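Local coordinates for cyclase (Uncultured organism, PDB 5IBZ), which is a cyclase-family protein that probably has arylformamidase-like activity and binds acetylphosphate in a pocket, at residues B[181-186]-B[234-239]; B[159-164]-B[286-291]; B[37-42]-B[194-199]. All coordinates share one frame; numbering follows the deposited sequence.

Interaction 1 of 3, residues B[181-186]-B[234-239]; sequences ADLEGA and VPWIHE
Leu183 lies over one face of the Trp236 indole, and this is the tightly packed half of the contact between helices 180-190 and 233-239. Its CB makes a CH-pi contact 4.3 Å from the centroid of the six-membered ring, 20° off the normal, while CD1 reaches the rim at Trp236 CZ3, 3.8 Å away. A chi1 of -178° turns Trp236 CG away from the backbone N and carries the ring out toward helix 180-190, so one large ring spans backbones whose nearest CA atoms, those of Glu184 and Trp236, are still 9.3 Å apart. Leu194 also packs against the indole, and Ile164 and Val162 back Leu183.

The polar side is looser and only partly shielded. Glu184 slides past the pyrrole part of the ring, its CG 3.5 Å from Trp236 NE1 and its carboxylate plane turned 72° from the indole. A water in the ring plane bridges the two: it accepts from Trp236 NE1 at 2.9 Å and donates to Glu184 OE2 at 2.6 Å. Arg180 is a weak, long-range partner of the other carboxylate oxygen. The arrangement is ordinary helix-helix packing around a buried tryptophan, beside the central sheet of the cyclase fold.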
loop_
_atom_site.group_PDB
_atom_site.type_symbol
_atom_site.label_atom_id
_atom_site.label_comp_id
_atom_site.label_asym_id
_atom_site.label_seq_id
_atom_site.Cartn_x
_atom_site.Cartn_y
_atom_site.Cartn_z
ATOM N N ALA B 181 17.422 37.161 13.275
ATOM C CA ALA B 181 16.962 38.538 13.295
ATOM C C ALA B 181 15.568 38.659 12.674
ATOM O O ALA B 181 14.746 39.432 13.142
ATOM C CB ALA B 181 17.949 39.421 12.565
ATOM N N ASP B 182 15.305 37.892 11.621
ATOM C CA ASP B 182 13.967 37.879 11.013
ATOM C C ASP B 182 12.919 37.376 11.999
ATOM O O ASP B 182 11.822 37.949 12.139
ATOM C CB ASP B 182 13.917 36.980 9.777
ATOM C CG ASP B 182 14.760 37.459 8.643
ATOM O OD1 ASP B 182 15.034 38.686 8.538
ATOM O OD2 ASP B 182 15.098 36.584 7.807
ATOM N N LEU B 183 13.233 36.277 12.678
ATOM C CA LEU B 183 12.294 35.688 13.623
ATOM C C LEU B 183 12.021 36.645 14.793
ATOM O O LEU B 183 10.874 36.876 15.161
ATOM C CB LEU B 183 12.826 34.346 14.123
ATOM C CG LEU B 183 12.839 33.247 13.064
ATOM C CD1 LEU B 183 13.748 32.115 13.489
ATOM C CD2 LEU B 183 11.434 32.730 12.807
ATOM N N GLU B 184 13.073 37.226 15.369
ATOM C CA GLU B 184 12.885 38.175 16.474
ATOM C C GLU B 184 12.171 39.448 16.015
ATOM O O GLU B 184 11.339 40.008 16.742
ATOM C CB GLU B 184 14.233 38.518 17.112
ATOM C CG GLU B 184 14.869 37.312 17.737
ATOM C CD GLU B 184 15.988 37.664 18.704
ATOM O OE1 GLU B 184 17.015 38.215 18.254
ATOM O OE2 GLU B 184 15.831 37.384 19.912
ATOM N N GLY B 185 12.473 39.875 14.796
ATOM C CA GLY B 185 11.899 41.089 14.249
ATOM C C GLY B 185 10.419 40.922 13.996
ATOM O O GLY B 185 9.624 41.834 14.252
ATOM N N ALA B 186 10.051 39.767 13.462
ATOM C CA ALA B 186 8.648 39.487 13.192
ATOM C C ALA B 186 7.847 39.359 14.479
ATOM O O ALA B 186 6.757 39.899 14.600
ATOM C CB ALA B 186 8.519 38.230 12.357
ATOM N N VAL B 234 19.338 28.198 15.169
ATOM C CA VAL B 234 19.411 27.037 16.058
ATOM C C VAL B 234 19.720 27.438 17.522
ATOM O O VAL B 234 19.043 26.959 18.447
ATOM C CB VAL B 234 20.421 26.009 15.514
ATOM C CG1 VAL B 234 20.701 24.933 16.543
ATOM C CG2 VAL B 234 19.866 25.347 14.245
ATOM N N PRO B 235 20.706 28.319 17.746
ATOM C CA PRO B 235 20.914 28.685 19.151
ATOM C C PRO B 235 19.683 29.395 19.734
ATOM O O PRO B 235 19.379 29.237 20.920
ATOM C CB PRO B 235 22.123 29.611 19.097
ATOM C CG PRO B 235 22.850 29.238 17.845
ATOM C CD PRO B 235 21.745 28.873 16.869
ATOM N N TRP B 236 18.994 30.173 18.906
ATOM C CA TRP B 236 17.784 30.873 19.355
ATOM C C TRP B 236 16.681 29.879 19.740
ATOM O O TRP B 236 16.037 30.023 20.779
ATOM C CB TRP B 236 17.309 31.829 18.264
ATOM C CG TRP B 236 16.107 32.635 18.603
ATOM C CD1 TRP B 236 16.048 33.755 19.397
ATOM C CD2 TRP B 236 14.779 32.390 18.150
ATOM N NE1 TRP B 236 14.757 34.226 19.440
ATOM C CE2 TRP B 236 13.960 33.398 18.689
ATOM C CE3 TRP B 236 14.201 31.416 17.329
ATOM C CZ2 TRP B 236 12.595 33.457 18.438
ATOM C CZ3 TRP B 236 12.843 31.477 17.087
ATOM C CH2 TRP B 236 12.059 32.485 17.637
ATOM N N ILE B 237 16.465 28.881 18.900
ATOM C CA ILE B 237 15.496 27.838 19.194
ATOM C C ILE B 237 15.819 27.176 20.523
ATOM O O ILE B 237 14.924 26.901 21.329
ATOM C CB ILE B 237 15.459 26.802 18.038
ATOM C CG1 ILE B 237 14.772 27.425 16.822
ATOM C CG2 ILE B 237 14.707 25.562 18.468
ATOM C CD1 ILE B 237 15.022 26.704 15.514
ATOM N N HIS B 238 17.102 26.912 20.757
ATOM C CA HIS B 238 17.555 26.382 22.045
ATOM C C HIS B 238 17.263 27.317 23.224
ATOM O O HIS B 238 16.707 26.871 24.238
ATOM C CB HIS B 238 19.059 26.081 22.001
ATOM C CG HIS B 238 19.624 25.631 23.316
ATOM N ND1 HIS B 238 20.547 26.373 24.021
ATOM C CD2 HIS B 238 19.404 24.512 24.051
ATOM C CE1 HIS B 238 20.863 25.731 25.136
ATOM N NE2 HIS B 238 20.195 24.595 25.171
ATOM N N GLU B 239 17.653 28.583 23.062
ATOM C CA GLU B 239 17.465 29.626 24.071
ATOM C C GLU B 239 16.039 29.687 24.555
ATOM O O GLU B 239 15.781 29.780 25.760
ATOM C CB GLU B 239 17.845 31.000 23.499
ATOM C CG GLU B 239 19.320 31.212 23.340
ATOM C CD GLU B 239 19.662 32.406 22.478
ATOM O OE1 GLU B 239 20.524 32.246 21.582
ATOM O OE2 GLU B 239 19.111 33.510 22.728
HETATM O O HOH W 1 13.758 36.367 21.132
#

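Interaction 2 of 3, residues B[159-164]-B[286-291]; sequences GVLVDI and EELAKD
Leu161 and Asp163 meet Ala289 where helix 286-295 packs across strand 158-163 of the central mixed beta-sheet, helix-on-sheet packing of the alpha/beta cyclase fold. The short segment axes cross at -89° and approach to 9.6 Å, with Ala289, a small residue, at the closest point of the backbones (Asp163 CA to Ala289 CA 6.7 Å).

The apolar part depends on one branch of Leu161. Its CG is swung to the side opposite the backbone N (chi1 173°), which sends CD2 to the helix, 3.6 Å from Ala289 CA and 3.8 Å from Ala289 CB. The same methyl lies 4.3 Å from Leu288 CG, so it sits against two consecutive helix residues. Phe300 of the neighbouring strand 299-303 touches both Leu161 and Leu288 and continues this packed layer.

The polar part belongs to Asp163, which stands at the N-cap position of helix 164-167 and at the centre of an inverse gamma turn; its side chain caps a backbone N farther along. Its carboxylate also forms salt bridges with Arg166 through OD2 and with Arg203 through OD1, which would probably favour the ionised form and limit rotation of the group. These partners hold the buried acid although its OD2 also packs against a methyl, Ala289 CB, at 3.4 Å.

A water links Asp163 and the helix: it donates to Asp163 OD2 at 2.7 Å and to the carbonyl oxygen of Ala289, the Ala289 O atom, at 2.8 Å.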
loop_
_atom_site.group_PDB
_atom_site.type_symbol
_atom_site.label_atom_id
_atom_site.label_comp_id
_atom_site.label_asym_id
_atom_site.label_seq_id
_atom_site.Cartn_x
_atom_site.Cartn_y
_atom_site.Cartn_z
ATOM N N GLY B 159 0.888 27.372 20.929
ATOM C CA GLY B 159 1.528 27.586 19.644
ATOM C C GLY B 159 1.627 29.074 19.387
ATOM O O GLY B 159 0.803 29.858 19.872
ATOM N N VAL B 160 2.656 29.464 18.642
ATOM C CA VAL B 160 2.858 30.842 18.244
ATOM C C VAL B 160 3.196 30.876 16.756
ATOM O O VAL B 160 4.143 30.198 16.310
ATOM C CB VAL B 160 3.985 31.511 19.052
ATOM C CG1 VAL B 160 4.160 32.994 18.616
ATOM C CG2 VAL B 160 3.692 31.397 20.540
ATOM N N LEU B 161 2.405 31.636 16.001
ATOM C CA LEU B 161 2.683 31.910 14.594
ATOM C C LEU B 161 3.640 33.064 14.455
ATOM O O LEU B 161 3.429 34.120 15.044
ATOM C CB LEU B 161 1.402 32.243 13.826
ATOM C CG LEU B 161 1.581 32.703 12.379
ATOM C CD1 LEU B 161 2.068 31.571 11.508
ATOM C CD2 LEU B 161 0.269 33.283 11.848
ATOM N N VAL B 162 4.706 32.852 13.685
ATOM C CA VAL B 162 5.516 33.965 13.230
ATOM C C VAL B 162 5.383 34.052 11.702
ATOM O O VAL B 162 5.795 33.150 10.956
ATOM C CB VAL B 162 6.988 33.832 13.713
ATOM C CG1 VAL B 162 7.672 32.569 13.197
ATOM C CG2 VAL B 162 7.773 35.075 13.379
ATOM N N ASP B 163 4.772 35.140 11.257
ATOM C CA ASP B 163 4.443 35.320 9.851
ATOM C C ASP B 163 5.583 36.048 9.180
ATOM O O ASP B 163 5.594 37.265 9.063
ATOM C CB ASP B 163 3.132 36.066 9.702
ATOM C CG ASP B 163 2.592 36.031 8.280
ATOM O OD1 ASP B 163 3.361 35.717 7.346
ATOM O OD2 ASP B 163 1.384 36.347 8.119
ATOM N N ILE B 164 6.566 35.285 8.745
ATOM C CA ILE B 164 7.748 35.882 8.143
ATOM C C ILE B 164 7.399 36.514 6.793
ATOM O O ILE B 164 7.941 37.556 6.428
ATOM C CB ILE B 164 8.870 34.840 7.996
ATOM C CG1 ILE B 164 9.295 34.309 9.378
ATOM C CG2 ILE B 164 10.073 35.451 7.291
ATOM C CD1 ILE B 164 9.968 35.336 10.264
ATOM N N GLU B 286 -1.973 29.735 5.634
ATOM C CA GLU B 286 -2.516 30.927 4.988
ATOM C C GLU B 286 -3.726 31.508 5.715
ATOM O O GLU B 286 -3.827 32.734 5.889
ATOM C CB GLU B 286 -2.901 30.625 3.534
ATOM C CG GLU B 286 -3.199 31.929 2.762
ATOM C CD GLU B 286 -3.485 31.738 1.281
ATOM O OE1 GLU B 286 -2.967 30.787 0.677
ATOM O OE2 GLU B 286 -4.223 32.569 0.713
ATOM N N GLU B 287 -4.675 30.671 6.112
ATOM C CA GLU B 287 -5.896 31.199 6.745
ATOM C C GLU B 287 -5.667 31.609 8.191
ATOM O O GLU B 287 -6.230 32.610 8.656
ATOM C CB GLU B 287 -7.037 30.184 6.661
ATOM C CG GLU B 287 -7.767 30.251 5.320
ATOM C CD GLU B 287 -6.852 30.006 4.130
ATOM O OE1 GLU B 287 -6.567 30.978 3.383
ATOM O OE2 GLU B 287 -6.422 28.845 3.933
ATOM N N LEU B 288 -4.865 30.836 8.915
ATOM C CA LEU B 288 -4.483 31.217 10.265
ATOM C C LEU B 288 -3.799 32.574 10.254
ATOM O O LEU B 288 -4.094 33.435 11.091
ATOM C CB LEU B 288 -3.559 30.176 10.900
ATOM C CG LEU B 288 -3.005 30.545 12.286
ATOM C CD1 LEU B 288 -4.111 30.626 13.346
ATOM C CD2 LEU B 288 -1.931 29.579 12.714
ATOM N N ALA B 289 -2.881 32.776 9.314
ATOM C CA ALA B 289 -2.121 34.017 9.289
ATOM C C ALA B 289 -3.025 35.215 8.968
ATOM O O ALA B 289 -2.862 36.296 9.549
ATOM C CB ALA B 289 -0.980 33.926 8.302
ATOM N N LYS B 290 -3.986 35.038 8.068
ATOM C CA LYS B 290 -4.941 36.106 7.790
ATOM C C LYS B 290 -5.733 36.461 9.040
ATOM O O LYS B 290 -5.956 37.640 9.330
ATOM C CB LYS B 290 -5.888 35.704 6.660
ATOM C CG LYS B 290 -6.777 36.827 6.143
ATOM C CD LYS B 290 -7.567 36.339 4.945
ATOM C CE LYS B 290 -8.545 37.386 4.437
ATOM N NZ LYS B 290 -7.938 38.746 4.375
ATOM N N ASP B 291 -6.146 35.444 9.786
ATOM C CA ASP B 291 -6.928 35.680 10.994
ATOM C C ASP B 291 -6.087 36.417 12.033
ATOM O O ASP B 291 -6.573 37.346 12.667
ATOM C CB ASP B 291 -7.471 34.363 11.556
ATOM C CG ASP B 291 -8.310 34.575 12.806
ATOM O OD1 ASP B 291 -9.466 35.005 12.649
ATOM O OD2 ASP B 291 -7.807 34.329 13.924
HETATM O O HOH W 2 -0.292 37.197 10.105
#

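Interaction 3 of 3, residues B[37-42]-B[194-199]; sequences PERIVA and LLPGDI
A partly buried contact between an arginine and a beta turn joins helix 37-44 to the loop at the N-terminal end of strand 199-203, a middle strand of the central sheet. Arg39 does the reaching: its chain is extended from CG to NE and crosses the Pro196 ring at about a right angle. Pro196 CB lies over one face of the guanidinium, offset toward the rim, and is 3.6 Å from Arg39 NH2. Nearer the helix, Arg39 CD rests 3.3 Å from Pro196 O.

That carbonyl oxygen lies over a guanidinium face, 3.5 Å from Arg39 NE at a poor angle, and is not hydrogen-bonded to it. A water mediates instead, donating to Pro196 O at 3.1 Å and accepting weakly from Arg39 NE. NH1 bonds to the backbone O of Tyr34, which helps fix the group's rotation.

The receiving loop is a type II turn, closed by the backbone bond from Asp198 N to Leu195 O. Gly197 takes a positive phi (91°), and a side chain there would run into both the preceding carbonyl O and Arg39 CD. Asp198 OD2 reinforces the turn by accepting from Leu195 N at 2.8 Å, met 60° out of the carboxylate plane, and also pairs with Arg158.

With an alanine at Arg39, Pro196 CB is likely to lose the flat group it packs on and Tyr34 O its N-H partner. The guanidinium has its strongest polar partner in Tyr34 O, near its own helix, so the two segments are joined by van der Waals packing and a water rather than by a direct charge pair.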
loop_
_atom_site.group_PDB
_atom_site.type_symbol
_atom_site.label_atom_id
_atom_site.label_comp_id
_atom_site.label_asym_id
_atom_site.label_seq_id
_atom_site.Cartn_x
_atom_site.Cartn_y
_atom_site.Cartn_z
ATOM N N PRO B 37 2.236 20.203 32.344
ATOM C CA PRO B 37 0.821 20.459 32.627
ATOM C C PRO B 37 0.511 21.940 32.827
ATOM O O PRO B 37 -0.485 22.437 32.307
ATOM C CB PRO B 37 0.574 19.641 33.909
ATOM C CG PRO B 37 1.540 18.514 33.784
ATOM C CD PRO B 37 2.775 19.104 33.155
ATOM N N GLU B 38 1.347 22.675 33.555
ATOM C CA GLU B 38 1.084 24.103 33.736
ATOM C C GLU B 38 1.111 24.879 32.421
ATOM O O GLU B 38 0.315 25.793 32.217
ATOM C CB GLU B 38 2.076 24.721 34.717
ATOM C CG GLU B 38 1.517 25.999 35.387
ATOM C CD GLU B 38 0.310 25.733 36.307
ATOM O OE1 GLU B 38 0.470 25.015 37.309
ATOM O OE2 GLU B 38 -0.802 26.240 36.036
ATOM N N ARG B 39 1.990 24.510 31.500
ATOM C CA ARG B 39 2.026 25.189 30.219
ATOM C C ARG B 39 0.802 24.876 29.370
ATOM O O ARG B 39 0.366 25.730 28.614
ATOM C CB ARG B 39 3.330 24.857 29.503
ATOM C CG ARG B 39 4.460 25.556 30.259
ATOM C CD ARG B 39 5.843 25.083 29.942
ATOM N NE ARG B 39 6.792 25.856 30.740
ATOM C CZ ARG B 39 8.053 25.495 30.960
ATOM N NH1 ARG B 39 8.527 24.386 30.431
ATOM N NH2 ARG B 39 8.846 26.257 31.719
ATOM N N ILE B 40 0.266 23.661 29.489
ATOM C CA ILE B 40 -0.988 23.302 28.820
ATOM C C ILE B 40 -2.178 24.086 29.396
ATOM O O ILE B 40 -3.016 24.572 28.653
ATOM C CB ILE B 40 -1.241 21.795 28.920
ATOM C CG1 ILE B 40 -0.151 21.062 28.152
ATOM C CG2 ILE B 40 -2.619 21.448 28.359
ATOM C CD1 ILE B 40 -0.144 19.551 28.382
ATOM N N VAL B 41 -2.221 24.224 30.712
ATOM C CA VAL B 41 -3.282 25.013 31.346
ATOM C C VAL B 41 -3.197 26.460 30.863
ATOM O O VAL B 41 -4.221 27.077 30.532
ATOM C CB VAL B 41 -3.180 24.927 32.872
ATOM C CG1 VAL B 41 -4.145 25.916 33.543
ATOM C CG2 VAL B 41 -3.464 23.519 33.322
ATOM N N ALA B 42 -1.997 27.029 30.833
ATOM C CA ALA B 42 -1.837 28.387 30.323
ATOM C C ALA B 42 -2.299 28.531 28.865
ATOM O O ALA B 42 -2.980 29.504 28.505
ATOM C CB ALA B 42 -0.368 28.841 30.456
ATOM N N LEU B 194 7.422 34.723 23.096
ATOM C CA LEU B 194 7.547 33.266 23.217
ATOM C C LEU B 194 7.751 32.879 24.653
ATOM O O LEU B 194 8.328 33.642 25.444
ATOM C CB LEU B 194 8.723 32.734 22.409
ATOM C CG LEU B 194 8.654 32.942 20.909
ATOM C CD1 LEU B 194 9.899 32.375 20.278
ATOM C CD2 LEU B 194 7.416 32.292 20.339
ATOM N N LEU B 195 7.307 31.671 24.978
ATOM C CA LEU B 195 7.507 31.083 26.295
ATOM C C LEU B 195 8.057 29.674 26.169
ATOM O O LEU B 195 7.807 28.989 25.179
ATOM C CB LEU B 195 6.201 31.021 27.084
ATOM C CG LEU B 195 5.584 32.357 27.485
ATOM C CD1 LEU B 195 4.186 32.101 28.010
ATOM C CD2 LEU B 195 6.428 33.086 28.506
ATOM N N PRO B 196 8.760 29.207 27.205
ATOM C CA PRO B 196 9.204 27.820 27.198
ATOM C C PRO B 196 8.053 26.844 26.958
ATOM O O PRO B 196 6.931 27.048 27.461
ATOM C CB PRO B 196 9.816 27.650 28.600
ATOM C CG PRO B 196 10.255 28.995 28.967
ATOM C CD PRO B 196 9.257 29.937 28.385
ATOM N N GLY B 197 8.318 25.818 26.151
ATOM C CA GLY B 197 7.327 24.829 25.783
ATOM C C GLY B 197 6.554 25.154 24.501
ATOM O O GLY B 197 5.851 24.301 23.977
ATOM N N ASP B 198 6.673 26.382 24.000
ATOM C CA ASP B 198 5.909 26.764 22.819
ATOM C C ASP B 198 6.285 25.908 21.619
ATOM O O ASP B 198 7.418 25.443 21.477
ATOM C CB ASP B 198 6.132 28.232 22.441
ATOM C CG ASP B 198 5.401 29.208 23.331
ATOM O OD1 ASP B 198 4.580 28.786 24.192
ATOM O OD2 ASP B 198 5.659 30.433 23.154
ATOM N N ILE B 199 5.302 25.696 20.758
ATOM C CA ILE B 199 5.530 25.206 19.420
ATOM C C ILE B 199 5.512 26.415 18.490
ATOM O O ILE B 199 4.513 27.128 18.429
ATOM C CB ILE B 199 4.458 24.195 19.028
ATOM C CG1 ILE B 199 4.620 22.933 19.887
ATOM C CG2 ILE B 199 4.557 23.831 17.554
ATOM C CD1 ILE B 199 3.387 22.098 19.976
HETATM O O HOH W 3 6.053 28.705 29.959
#

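In the fold
The three contacts lie 17 to 18 Å apart, centre to centre, and are grouped about strand 158-163 of the mixed sheet. Interaction 2 lies on that strand, helix 180-190 of interaction 1 packs on it through Ala186 against Val162, and the loop of interaction 3 probably bonds to it from Ile199 O to Val160 N. Along the chain, interaction 1 is nested within the loop closed by interaction 2, whereas interaction 3, which starts nearest the N-terminus, alternates with both. Its loop follows helix 180-190 and enters strand 199-203, which runs parallel to 158-163. Helices 180-190 and 286-295, the turn and the N-terminal helix 37-44 are thus tied to one central sheet.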